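Local coordinates for cytochrome P450 monooxygenase (Rhodococcus sp. ECU0066, PDB 6KBH), which probably hydroxylates or otherwise oxygenates substrates at a heme, fed with electrons by fused FMN and [2Fe-2S] domains in one self-sufficient chain, at residues 37-42 and 58-63; 49-54 and 432-437; 65-70 and 343-348; 322-327 and 375-380. One frame throughout, in Å; residues are numbered along the deposited sequence.

Interaction 1. Residues 37-42 and 58-63; sequences SPRAAA and LRWSRD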
loop_
_atom_site.group_PDB
_atom_site.type_symbol
_atom_site.label_atom_id
_atom_site.label_comp_id
_atom_site.label_asym_id
_atom_site.label_seq_id
_atom_site.Cartn_x
_atom_site.Cartn_y
_atom_site.Cartn_z
ATOM N N SER A 37 -29.543 -23.363 11.664
ATOM C CA SER A 37 -28.848 -23.699 12.894
ATOM C C SER A 37 -29.266 -22.775 14.038
ATOM O O SER A 37 -29.738 -21.658 13.809
ATOM C CB SER A 37 -27.337 -23.615 12.673
ATOM O OG SER A 37 -26.622 -23.615 13.897
ATOM N N PRO A 38 -29.124 -23.238 15.286
ATOM C CA PRO A 38 -29.294 -22.325 16.431
ATOM C C PRO A 38 -28.436 -21.075 16.345
ATOM O O PRO A 38 -28.957 -19.955 16.440
ATOM C CB PRO A 38 -28.892 -23.199 17.626
ATOM C CG PRO A 38 -29.173 -24.590 17.185
ATOM C CD PRO A 38 -28.920 -24.635 15.709
ATOM N N ARG A 39 -27.120 -21.242 16.174
ATOM C CA ARG A 39 -26.227 -20.091 16.109
ATOM C C ARG A 39 -26.563 -19.194 14.925
ATOM O O ARG A 39 -26.436 -17.968 15.020
ATOM C CB ARG A 39 -24.776 -20.565 16.039
ATOM C CG ARG A 39 -24.330 -21.343 17.274
ATOM C CD ARG A 39 -22.972 -22.007 17.079
ATOM N NE ARG A 39 -23.030 -23.079 16.089
ATOM C CZ ARG A 39 -21.995 -23.840 15.753
ATOM N NH1 ARG A 39 -20.818 -23.653 16.335
ATOM N NH2 ARG A 39 -22.137 -24.788 14.836
ATOM N N ALA A 40 -27.011 -19.786 13.814
ATOM C CA ALA A 40 -27.395 -18.999 12.647
ATOM C C ALA A 40 -28.688 -18.233 12.895
ATOM O O ALA A 40 -28.813 -17.069 12.496
ATOM C CB ALA A 40 -27.539 -19.911 11.430
ATOM N N ALA A 41 -29.666 -18.875 13.543
ATOM C CA ALA A 41 -30.932 -18.220 13.849
ATOM C C ALA A 41 -30.820 -17.243 15.010
ATOM O O ALA A 41 -31.659 -16.345 15.133
ATOM C CB ALA A 41 -32.005 -19.265 14.154
ATOM N N ALA A 42 -29.808 -17.399 15.860
ATOM C CA ALA A 42 -29.531 -16.439 16.919
ATOM C C ALA A 42 -28.695 -15.260 16.440
ATOM O O ALA A 42 -28.393 -14.368 17.240
ATOM C CB ALA A 42 -28.823 -17.133 18.086
ATOM N N LEU A 58 -18.425 -13.770 15.183
ATOM C CA LEU A 58 -18.619 -14.788 14.156
ATOM C C LEU A 58 -17.421 -15.725 14.042
ATOM O O LEU A 58 -17.255 -16.389 13.013
ATOM C CB LEU A 58 -18.923 -14.152 12.799
ATOM C CG LEU A 58 -20.200 -13.313 12.703
ATOM C CD1 LEU A 58 -19.851 -11.845 12.565
ATOM C CD2 LEU A 58 -21.066 -13.766 11.541
ATOM N N ARG A 59 -16.576 -15.781 15.075
ATOM C CA ARG A 59 -15.549 -16.815 15.143
ATOM C C ARG A 59 -16.151 -18.202 14.943
ATOM O O ARG A 59 -15.568 -19.049 14.258
ATOM C CB ARG A 59 -14.821 -16.734 16.485
ATOM C CG ARG A 59 -13.680 -17.722 16.657
ATOM C CD ARG A 59 -12.396 -17.212 16.020
ATOM N NE ARG A 59 -11.244 -18.037 16.374
ATOM C CZ ARG A 59 -10.862 -19.113 15.692
ATOM N NH1 ARG A 59 -11.546 -19.492 14.622
ATOM N NH2 ARG A 59 -9.799 -19.809 16.077
ATOM N N TRP A 60 -17.330 -18.447 15.530
ATOM C CA TRP A 60 -17.993 -19.737 15.368
ATOM C C TRP A 60 -18.347 -20.006 13.911
ATOM O O TRP A 60 -18.387 -21.166 13.486
ATOM C CB TRP A 60 -19.250 -19.802 16.241
ATOM C CG TRP A 60 -20.328 -18.856 15.801
ATOM C CD1 TRP A 60 -20.517 -17.572 16.225
ATOM C CD2 TRP A 60 -21.356 -19.112 14.832
ATOM N NE1 TRP A 60 -21.598 -17.015 15.585
ATOM C CE2 TRP A 60 -22.129 -17.939 14.724
ATOM C CE3 TRP A 60 -21.694 -20.218 14.047
ATOM C CZ2 TRP A 60 -23.224 -17.842 13.867
ATOM C CZ3 TRP A 60 -22.779 -20.119 13.192
ATOM C CH2 TRP A 60 -23.530 -18.939 13.111
ATOM N N SER A 61 -18.604 -18.954 13.132
ATOM C CA SER A 61 -18.956 -19.150 11.731
ATOM C C SER A 61 -17.721 -19.428 10.874
ATOM O O SER A 61 -17.777 -20.241 9.946
ATOM C CB SER A 61 -19.723 -17.935 11.208
ATOM O OG SER A 61 -20.290 -18.198 9.935
ATOM N N ARG A 62 -16.594 -18.773 11.168
ATOM C CA ARG A 62 -15.360 -19.103 10.460
ATOM C C ARG A 62 -14.959 -20.551 10.703
ATOM O O ARG A 62 -14.392 -21.205 9.819
ATOM C CB ARG A 62 -14.232 -18.156 10.888
ATOM C CG ARG A 62 -14.404 -16.744 10.378
ATOM C CD ARG A 62 -13.186 -15.858 10.451
ATOM N NE ARG A 62 -12.801 -15.532 11.819
ATOM C CZ ARG A 62 -13.460 -14.687 12.605
ATOM N NH1 ARG A 62 -14.558 -14.086 12.171
ATOM N NH2 ARG A 62 -13.027 -14.454 13.838
ATOM N N ASP A 63 -15.282 -21.081 11.880
ATOM C CA ASP A 63 -14.819 -22.411 12.243
ATOM C C ASP A 63 -15.736 -23.497 11.697
ATOM O O ASP A 63 -15.276 -24.421 11.017
ATOM C CB ASP A 63 -14.691 -22.521 13.762
ATOM C CG ASP A 63 -13.568 -21.664 14.308
ATOM O OD1 ASP A 63 -12.688 -21.261 13.519
ATOM O OD2 ASP A 63 -13.555 -21.392 15.527
#
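R39 packs its aliphatic stem on the indole of W60 in a CH-pi contact that joins two short helices near the N-terminus of the cytochrome P450 fold. Helix 38-41 carries the arginine; helix 59-64, which leads into the first strand of the large mixed sheet of this fold, carries the tryptophan. It is a worked example of a long polar residue being used for its carbon atoms as well as its charge. R39 CB lies 3.5 Å from the centroid of the six-membered ring and only 10° from the ring normal, squarely over the face. The rest of the chain stays close to the same ring, with R39 CD 3.7 Å from W60 CE3. A bend at chi3 of R39 (-68°) then lays the guanidinium across the rim of the indole, its plane 28° from that of the ring. Beyond the rim, R39 NH1 forms a salt bridge with E64, so the charged end is held by the same helix whose tryptophan supports its stem. On the opposite face, the indole is backed by S61 CB from its own helix, and F68 of the following strand brings a second ring against W60. S37 caps the first helix through a weak bond from R39 N to its OG. A40 brings its backbone N to 3.7 Å from W60 CH2, its methyl lying farther off. The benzo side of the indole reaches the main chain, W60 CZ2 standing 3.4 Å from R39 O.

Interaction 2. Residues 49-54 and 432-437; sequences PYQVDP and SFRGPD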
loop_
_atom_site.group_PDB
_atom_site.type_symbol
_atom_site.label_atom_id
_atom_site.label_comp_id
_atom_site.label_asym_id
_atom_site.label_seq_id
_atom_site.Cartn_x
_atom_site.Cartn_y
_atom_site.Cartn_z
ATOM N N PRO A 49 -23.560 -9.386 20.480
ATOM C CA PRO A 49 -22.137 -9.679 20.241
ATOM C C PRO A 49 -21.574 -9.056 18.975
ATOM O O PRO A 49 -20.368 -8.783 18.916
ATOM C CB PRO A 49 -22.107 -11.214 20.164
ATOM C CG PRO A 49 -23.404 -11.667 20.727
ATOM C CD PRO A 49 -24.388 -10.598 20.431
ATOM N N TYR A 50 -22.397 -8.838 17.953
ATOM C CA TYR A 50 -21.873 -8.285 16.713
ATOM C C TYR A 50 -21.679 -6.777 16.797
ATOM O O TYR A 50 -20.853 -6.229 16.059
ATOM C CB TYR A 50 -22.800 -8.675 15.555
ATOM C CG TYR A 50 -22.441 -8.151 14.173
ATOM C CD1 TYR A 50 -22.747 -6.850 13.790
ATOM C CD2 TYR A 50 -21.873 -8.991 13.223
ATOM C CE1 TYR A 50 -22.449 -6.385 12.529
ATOM C CE2 TYR A 50 -21.571 -8.531 11.954
ATOM C CZ TYR A 50 -21.866 -7.226 11.615
ATOM O OH TYR A 50 -21.580 -6.740 10.362
ATOM N N GLN A 51 -22.401 -6.096 17.691
ATOM C CA GLN A 51 -22.141 -4.678 17.908
ATOM C C GLN A 51 -20.921 -4.452 18.791
ATOM O O GLN A 51 -20.226 -3.443 18.629
ATOM C CB GLN A 51 -23.361 -3.984 18.524
ATOM C CG GLN A 51 -24.547 -3.791 17.577
ATOM C CD GLN A 51 -24.172 -3.130 16.255
ATOM O OE1 GLN A 51 -23.241 -2.326 16.183
ATOM N NE2 GLN A 51 -24.906 -3.470 15.200
ATOM N N VAL A 52 -20.637 -5.366 19.720
ATOM C CA VAL A 52 -19.485 -5.170 20.596
ATOM C C VAL A 52 -18.179 -5.436 19.844
ATOM O O VAL A 52 -17.229 -4.650 19.934
ATOM C CB VAL A 52 -19.620 -6.032 21.873
ATOM C CG1 VAL A 52 -20.958 -5.763 22.569
ATOM C CG2 VAL A 52 -19.474 -7.505 21.572
ATOM N N ASP A 53 -18.114 -6.519 19.069
ATOM C CA ASP A 53 -16.941 -6.958 18.312
ATOM C C ASP A 53 -17.477 -7.903 17.241
ATOM O O ASP A 53 -17.651 -9.095 17.506
ATOM C CB ASP A 53 -15.907 -7.630 19.238
ATOM C CG ASP A 53 -14.692 -8.224 18.483
ATOM O OD1 ASP A 53 -14.799 -8.655 17.313
ATOM O OD2 ASP A 53 -13.601 -8.235 19.105
ATOM N N PRO A 54 -17.802 -7.397 16.044
ATOM C CA PRO A 54 -18.321 -8.290 14.990
ATOM C C PRO A 54 -17.394 -9.446 14.667
ATOM O O PRO A 54 -17.866 -10.582 14.547
ATOM C CB PRO A 54 -18.506 -7.344 13.793
ATOM C CG PRO A 54 -17.613 -6.169 14.071
ATOM C CD PRO A 54 -17.675 -6.007 15.568
ATOM N N SER A 432 -23.378 -2.412 8.737
ATOM C CA SER A 432 -22.200 -2.229 7.899
ATOM C C SER A 432 -21.159 -1.243 8.422
ATOM O O SER A 432 -19.960 -1.450 8.209
ATOM C CB SER A 432 -22.646 -1.815 6.499
ATOM O OG SER A 432 -23.401 -2.850 5.896
ATOM N N PHE A 433 -21.571 -0.172 9.091
ATOM C CA PHE A 433 -20.629 0.859 9.504
ATOM C C PHE A 433 -20.332 0.765 10.993
ATOM O O PHE A 433 -21.219 0.472 11.800
ATOM C CB PHE A 433 -21.150 2.255 9.155
ATOM C CG PHE A 433 -20.946 2.632 7.714
ATOM C CD1 PHE A 433 -20.459 1.704 6.808
ATOM C CD2 PHE A 433 -21.226 3.910 7.267
ATOM C CE1 PHE A 433 -20.269 2.041 5.486
ATOM C CE2 PHE A 433 -21.036 4.253 5.944
ATOM C CZ PHE A 433 -20.559 3.316 5.053
ATOM N N ARG A 434 -19.078 1.033 11.351
ATOM C CA ARG A 434 -18.598 0.834 12.716
ATOM C C ARG A 434 -17.604 1.932 13.064
ATOM O O ARG A 434 -16.528 2.021 12.462
ATOM C CB ARG A 434 -17.958 -0.546 12.879
ATOM C CG ARG A 434 -17.350 -0.771 14.244
ATOM C CD ARG A 434 -17.072 -2.239 14.502
ATOM N NE ARG A 434 -16.806 -2.472 15.917
ATOM C CZ ARG A 434 -17.749 -2.508 16.853
ATOM N NH1 ARG A 434 -19.022 -2.345 16.522
ATOM N NH2 ARG A 434 -17.420 -2.717 18.120
ATOM N N GLY A 435 -17.969 2.755 14.040
ATOM C CA GLY A 435 -17.099 3.766 14.585
ATOM C C GLY A 435 -17.704 4.331 15.852
ATOM O O GLY A 435 -18.914 4.559 15.936
ATOM N N PRO A 436 -16.876 4.574 16.863
ATOM C CA PRO A 436 -17.410 5.018 18.153
ATOM C C PRO A 436 -18.066 6.385 18.072
ATOM O O PRO A 436 -17.643 7.268 17.323
ATOM C CB PRO A 436 -16.174 5.049 19.059
ATOM C CG PRO A 436 -15.028 5.232 18.126
ATOM C CD PRO A 436 -15.403 4.524 16.855
ATOM N N ASP A 437 -19.132 6.543 18.859
ATOM C CA ASP A 437 -19.745 7.856 19.009
ATOM C C ASP A 437 -18.740 8.857 19.556
ATOM O O ASP A 437 -18.741 10.030 19.165
ATOM C CB ASP A 437 -20.965 7.763 19.929
ATOM C CG ASP A 437 -22.059 6.892 19.354
ATOM O OD1 ASP A 437 -22.117 6.757 18.115
ATOM O OD2 ASP A 437 -22.861 6.347 20.139
#
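R434 reaches from its loop to P54 and Q51 with a side chain that illustrates how one extended arginine can tie distant parts of a sequence together. Its CB points toward segment 49-54, and with CG anti to the backbone N (chi1 176°) the chain runs straight through to NE. R434 CD is the first atom to touch, 4.0 Å from P54 CG. Next comes NE, 3.7 Å from P54 CD, and the same proline carbon sits over the centre of one guanidinium face, 3.6 Å above its plane. The two terminal nitrogens converge on a single acceptor. R434 NH1 donates to Q51 O at 2.7 Å, from a position tilted 35° out of the carbonyl plane; NH2 makes a weaker bond to the same oxygen. V52 O also lies near NH2, but the angle is poor. These carbonyls belong to the end of helix 49-52, whose partial negative charge would probably favour the cation. Y427 adds a cation-pi partner. A leucine in place of R434 would probably leave Q51 O without these two donors and P54 CD facing a gap where the guanidinium had lain. Nearby, the proline is steadied from behind: P54 CB rests over the centre of the Y50 ring, whose OH is bonded to T431 O, and Q51 NE2 is bonded to N430 O. The arrangement belongs to the cytochrome P450 fold, in which an N-terminal helical segment is closed against a loop late in the P450 part of the chain; here the R434 side chain comes within about 9 Å of the heme.

Interaction 3. Residues 65-70 and 343-348; sequences EPVFYS and NGVEVP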
loop_
_atom_site.group_PDB
_atom_site.type_symbol
_atom_site.label_atom_id
_atom_site.label_comp_id
_atom_site.label_asym_id
_atom_site.label_seq_id
_atom_site.Cartn_x
_atom_site.Cartn_y
_atom_site.Cartn_z
ATOM N N GLU A 65 -19.351 -23.015 10.381
ATOM C CA GLU A 65 -20.404 -22.722 9.407
ATOM C C GLU A 65 -20.087 -21.423 8.690
ATOM O O GLU A 65 -20.520 -20.340 9.107
ATOM C CB GLU A 65 -21.780 -22.654 10.066
ATOM C CG GLU A 65 -22.916 -22.743 9.064
ATOM C CD GLU A 65 -24.271 -22.835 9.722
ATOM O OE1 GLU A 65 -24.342 -22.662 10.957
ATOM O OE2 GLU A 65 -25.262 -23.084 9.003
ATOM N N PRO A 66 -19.357 -21.495 7.572
ATOM C CA PRO A 66 -18.888 -20.264 6.914
ATOM C C PRO A 66 -19.981 -19.498 6.185
ATOM O O PRO A 66 -19.785 -18.312 5.885
ATOM C CB PRO A 66 -17.832 -20.784 5.935
ATOM C CG PRO A 66 -18.332 -22.154 5.574
ATOM C CD PRO A 66 -19.003 -22.705 6.809
ATOM N N VAL A 67 -21.112 -20.134 5.883
ATOM C CA VAL A 67 -22.208 -19.513 5.144
ATOM C C VAL A 67 -23.519 -19.982 5.756
ATOM O O VAL A 67 -23.763 -21.188 5.860
ATOM C CB VAL A 67 -22.164 -19.865 3.644
ATOM C CG1 VAL A 67 -23.382 -19.304 2.921
ATOM C CG2 VAL A 67 -20.887 -19.354 3.015
ATOM N N PHE A 68 -24.366 -19.038 6.155
ATOM C CA PHE A 68 -25.634 -19.416 6.758
ATOM C C PHE A 68 -26.702 -18.390 6.417
ATOM O O PHE A 68 -26.409 -17.247 6.049
ATOM C CB PHE A 68 -25.516 -19.580 8.281
ATOM C CG PHE A 68 -25.091 -18.331 9.012
ATOM C CD1 PHE A 68 -23.749 -18.056 9.225
ATOM C CD2 PHE A 68 -26.036 -17.447 9.514
ATOM C CE1 PHE A 68 -23.355 -16.920 9.912
ATOM C CE2 PHE A 68 -25.647 -16.307 10.199
ATOM C CZ PHE A 68 -24.301 -16.044 10.397
ATOM N N TYR A 69 -27.952 -18.826 6.536
ATOM C CA TYR A 69 -29.093 -17.936 6.420
ATOM C C TYR A 69 -29.440 -17.373 7.790
ATOM O O TYR A 69 -29.442 -18.096 8.791
ATOM C CB TYR A 69 -30.301 -18.661 5.828
ATOM C CG TYR A 69 -31.496 -17.758 5.682
ATOM C CD1 TYR A 69 -31.508 -16.745 4.733
ATOM C CD2 TYR A 69 -32.608 -17.900 6.506
ATOM C CE1 TYR A 69 -32.593 -15.902 4.598
ATOM C CE2 TYR A 69 -33.700 -17.061 6.377
ATOM C CZ TYR A 69 -33.686 -16.066 5.420
ATOM O OH TYR A 69 -34.765 -15.226 5.284
ATOM N N SER A 70 -29.723 -16.076 7.831
ATOM C CA SER A 70 -30.052 -15.389 9.069
ATOM C C SER A 70 -31.542 -15.096 9.092
ATOM O O SER A 70 -32.041 -14.453 8.159
ATOM C CB SER A 70 -29.244 -14.097 9.193
ATOM O OG SER A 70 -29.714 -13.290 10.258
ATOM N N ASN A 343 -19.487 -22.305 -0.917
ATOM C CA ASN A 343 -18.861 -23.167 0.080
ATOM C C ASN A 343 -19.834 -24.236 0.577
ATOM O O ASN A 343 -20.070 -24.393 1.778
ATOM C CB ASN A 343 -18.305 -22.333 1.236
ATOM C CG ASN A 343 -17.215 -23.054 2.006
ATOM O OD1 ASN A 343 -17.069 -24.274 1.914
ATOM N ND2 ASN A 343 -16.436 -22.295 2.774
ATOM N N GLY A 344 -20.425 -24.962 -0.371
ATOM C CA GLY A 344 -21.296 -26.072 -0.069
ATOM C C GLY A 344 -22.753 -25.718 0.158
ATOM O O GLY A 344 -23.618 -26.589 0.003
ATOM N N VAL A 345 -23.052 -24.476 0.523
ATOM C CA VAL A 345 -24.422 -24.059 0.799
ATOM C C VAL A 345 -25.043 -23.519 -0.483
ATOM O O VAL A 345 -24.486 -22.624 -1.127
ATOM C CB VAL A 345 -24.457 -23.002 1.916
ATOM C CG1 VAL A 345 -25.891 -22.591 2.218
ATOM C CG2 VAL A 345 -23.761 -23.526 3.164
ATOM N N GLU A 346 -26.197 -24.066 -0.855
ATOM C CA GLU A 346 -26.905 -23.586 -2.034
ATOM C C GLU A 346 -27.528 -22.224 -1.754
ATOM O O GLU A 346 -28.196 -22.032 -0.734
ATOM C CB GLU A 346 -27.982 -24.583 -2.457
ATOM C CG GLU A 346 -27.469 -25.991 -2.690
ATOM C CD GLU A 346 -28.255 -26.719 -3.759
ATOM O OE1 GLU A 346 -28.974 -26.044 -4.527
ATOM O OE2 GLU A 346 -28.157 -27.963 -3.829
ATOM N N VAL A 347 -27.305 -21.280 -2.661
ATOM C CA VAL A 347 -27.803 -19.917 -2.538
ATOM C C VAL A 347 -28.619 -19.610 -3.788
ATOM O O VAL A 347 -28.111 -19.767 -4.898
ATOM C CB VAL A 347 -26.668 -18.889 -2.376
ATOM C CG1 VAL A 347 -27.234 -17.509 -2.103
ATOM C CG2 VAL A 347 -25.728 -19.314 -1.256
ATOM N N PRO A 348 -29.867 -19.173 -3.661
ATOM C CA PRO A 348 -30.715 -18.979 -4.838
ATOM C C PRO A 348 -30.561 -17.597 -5.462
ATOM O O PRO A 348 -30.024 -16.663 -4.865
ATOM C CB PRO A 348 -32.127 -19.159 -4.268
ATOM C CG PRO A 348 -32.009 -18.635 -2.878
ATOM C CD PRO A 348 -30.613 -18.973 -2.406
#
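V67 and V345 both set CG1 anti to the backbone N (chi1 175° and -179°), and the two side chains slide past each other in opposite directions. V67 CG1 thereby comes to 4.0 Å from V345 CB. The other methyl of the second valine, V345 CG2, reaches back over the main chain to 3.6 Å from V67 O. One step away, P66 and N343 cross at about a right angle, and N343 ND2 lies 3.4 Å from P66 CG. The amide is steered by a partner outside the pair, since ND2 is bonded to D83 OD2. The contact thus places strand 67-69, an outermost strand of the large mixed P450 sheet, against the small hairpin of strands 340-342 and 345-347. N343 and G344 form its two-residue turn in type I' geometry, and at G344 any side chain would be jammed against the carbonyl of N343. W76 also touches V345, and I342 gives V67 a further apolar neighbour. This is a worked example of a sheet meeting a hairpin: the two segments pack without hydrogen bonds between them. The chemistry is apolar packing of the valines and, about equally, of P66 and V67 on N343, which implies shape complementarity more than directional bonding.

Interaction 4. Residues 322-327 and 375-380; sequences CLRHSG and IRRDNA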
loop_
_atom_site.group_PDB
_atom_site.type_symbol
_atom_site.label_atom_id
_atom_site.label_comp_id
_atom_site.label_asym_id
_atom_site.label_seq_id
_atom_site.Cartn_x
_atom_site.Cartn_y
_atom_site.Cartn_z
ATOM N N CYS A 322 -4.670 -1.313 11.385
ATOM C CA CYS A 322 -5.905 -0.842 12.000
ATOM C C CYS A 322 -7.097 -1.079 11.083
ATOM O O CYS A 322 -8.157 -1.530 11.535
ATOM C CB CYS A 322 -5.786 0.639 12.352
ATOM S SG CYS A 322 -4.601 1.005 13.664
ATOM N N LEU A 323 -6.939 -0.794 9.785
ATOM C CA LEU A 323 -8.032 -1.012 8.839
ATOM C C LEU A 323 -8.389 -2.486 8.721
ATOM O O LEU A 323 -9.560 -2.824 8.512
ATOM C CB LEU A 323 -7.666 -0.438 7.471
ATOM C CG LEU A 323 -7.611 1.088 7.413
ATOM C CD1 LEU A 323 -6.857 1.568 6.173
ATOM C CD2 LEU A 323 -9.008 1.697 7.482
ATOM N N ARG A 324 -7.400 -3.374 8.837
ATOM C CA ARG A 324 -7.694 -4.800 8.922
ATOM C C ARG A 324 -8.348 -5.140 10.254
ATOM O O ARG A 324 -9.396 -5.792 10.299
ATOM C CB ARG A 324 -6.415 -5.617 8.737
ATOM C CG ARG A 324 -6.643 -7.121 8.725
ATOM C CD ARG A 324 -5.366 -7.883 9.019
ATOM N NE ARG A 324 -4.882 -7.630 10.373
ATOM C CZ ARG A 324 -5.197 -8.365 11.435
ATOM N NH1 ARG A 324 -6.000 -9.413 11.306
ATOM N NH2 ARG A 324 -4.706 -8.054 12.628
ATOM N N HIS A 325 -7.743 -4.685 11.353
ATOM C CA HIS A 325 -8.178 -5.101 12.681
ATOM C C HIS A 325 -9.488 -4.434 13.076
ATOM O O HIS A 325 -10.385 -5.090 13.620
ATOM C CB HIS A 325 -7.082 -4.783 13.695
ATOM C CG HIS A 325 -7.269 -5.438 15.026
ATOM N ND1 HIS A 325 -7.784 -4.771 16.116
ATOM C CD2 HIS A 325 -6.994 -6.695 15.450
ATOM C CE1 HIS A 325 -7.823 -5.589 17.152
ATOM N NE2 HIS A 325 -7.351 -6.764 16.774
ATOM N N SER A 326 -9.616 -3.130 12.825
ATOM C CA SER A 326 -10.829 -2.386 13.170
ATOM C C SER A 326 -11.133 -1.429 12.020
ATOM O O SER A 326 -10.715 -0.269 12.038
ATOM C CB SER A 326 -10.651 -1.645 14.488
ATOM O OG SER A 326 -10.163 -2.519 15.491
ATOM N N GLY A 327 -11.884 -1.915 11.033
ATOM C CA GLY A 327 -12.261 -1.089 9.906
ATOM C C GLY A 327 -13.554 -0.326 10.139
ATOM O O GLY A 327 -14.220 -0.478 11.160
ATOM N N ILE A 375 1.356 -3.963 13.772
ATOM C CA ILE A 375 1.385 -2.956 12.709
ATOM C C ILE A 375 2.487 -3.242 11.688
ATOM O O ILE A 375 2.376 -2.835 10.528
ATOM C CB ILE A 375 1.487 -1.543 13.309
ATOM C CG1 ILE A 375 2.891 -1.240 13.806
ATOM C CG2 ILE A 375 0.499 -1.370 14.441
ATOM C CD1 ILE A 375 2.897 -0.072 14.716
ATOM N N ARG A 376 3.558 -3.938 12.083
ATOM C CA ARG A 376 4.555 -4.360 11.102
ATOM C C ARG A 376 4.153 -5.617 10.346
ATOM O O ARG A 376 4.972 -6.142 9.585
ATOM C CB ARG A 376 5.944 -4.553 11.734
ATOM C CG ARG A 376 6.558 -3.270 12.267
ATOM C CD ARG A 376 7.462 -3.542 13.451
ATOM N NE ARG A 376 8.217 -2.364 13.875
ATOM C CZ ARG A 376 8.336 -1.986 15.142
ATOM N NH1 ARG A 376 7.755 -2.704 16.088
ATOM N NH2 ARG A 376 9.042 -0.910 15.471
ATOM N N ARG A 377 2.938 -6.119 10.550
ATOM C CA ARG A 377 2.441 -7.275 9.809
ATOM C C ARG A 377 2.678 -7.093 8.319
ATOM O O ARG A 377 2.244 -6.098 7.728
ATOM C CB ARG A 377 0.945 -7.479 10.090
ATOM C CG ARG A 377 0.280 -8.651 9.363
ATOM C CD ARG A 377 -1.236 -8.668 9.604
ATOM N NE ARG A 377 -1.574 -8.931 11.003
ATOM C CZ ARG A 377 -1.778 -10.144 11.505
ATOM N NH1 ARG A 377 -1.692 -11.211 10.723
ATOM N NH2 ARG A 377 -2.069 -10.293 12.790
ATOM N N ASP A 378 3.384 -8.046 7.714
ATOM C CA ASP A 378 3.659 -8.004 6.284
ATOM C C ASP A 378 2.437 -8.358 5.448
ATOM O O ASP A 378 2.561 -8.535 4.232
ATOM C CB ASP A 378 4.823 -8.943 5.935
ATOM C CG ASP A 378 4.445 -10.425 5.996
ATOM O OD1 ASP A 378 3.367 -10.775 6.524
ATOM O OD2 ASP A 378 5.241 -11.251 5.503
ATOM N N ASN A 379 1.271 -8.458 6.086
ATOM C CA ASN A 379 0.057 -8.971 5.475
ATOM C C ASN A 379 -1.107 -7.997 5.533
ATOM O O ASN A 379 -2.153 -8.282 4.940
ATOM C CB ASN A 379 -0.367 -10.274 6.171
ATOM C CG ASN A 379 -0.971 -11.278 5.220
ATOM O OD1 ASN A 379 -1.023 -11.057 4.011
ATOM N ND2 ASN A 379 -1.430 -12.397 5.765
ATOM N N ALA A 380 -0.959 -6.866 6.231
ATOM C CA ALA A 380 -2.100 -5.995 6.494
ATOM C C ALA A 380 -2.783 -5.558 5.205
ATOM O O ALA A 380 -4.015 -5.501 5.139
ATOM C CB ALA A 380 -1.652 -4.779 7.304
#
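The guanidinium groups of R324 and R377 lie face against face, though not flat: their planes are 39° apart. R377 NE sits 3.3 Å above the plane of R324, offset toward the rim, while R324 CZ lies over a face of R377. This is the ExxR motif of the P450 helix 315-325 (the K helix) completed by an arginine of the following loop, the E-R-R triad familiar in the family. E321 OE2 receives both R324 NH2 and R377 NE in salt bridges, and so probably offsets the two like charges. Further N-H groups are taken by main-chain oxygens: S369 O and I368 O for R377, N361 O and L370 O for R324. The case shows how buried arginines can stack when a carboxylate and carbonyls take up their N-H groups. Both chains bend at chi3, in opposite senses (65° in R324, -66° in R377), which turns the two planes to meet. A methionine in place of R377 would probably leave S369 O and I368 O without their donors and uncover a face of the R324 guanidinium. Across the stack, R324 NH2 stands 3.5 Å from R377 NH2, two donors with no bond between them.

How the interactions relate
All four contacts belong to the heme-bearing part of the chain. Interactions 1 and 3 are neighbours, with centres 11 Å apart: helix 59-64 runs on into strand 67-69, and A40 CB of helix 38-41 meets F68 CD2 at 3.5 Å. Interaction 1 also touches interaction 2, through L58 CD1 and Y50 CD2 at 3.6 Å, so a line of packing runs from the sheet edge to the loop 432-437. Interaction 2 in turn meets interaction 4 where R434 CB lies 4.1 Å from G327 O. Interaction 4 has its R324 side chain about 11 Å from the heme, and the R434 side chain of interaction 2 is about 9 Å from it. Interactions 3 and 4 stay apart, their nearest atoms about 17 Å from each other.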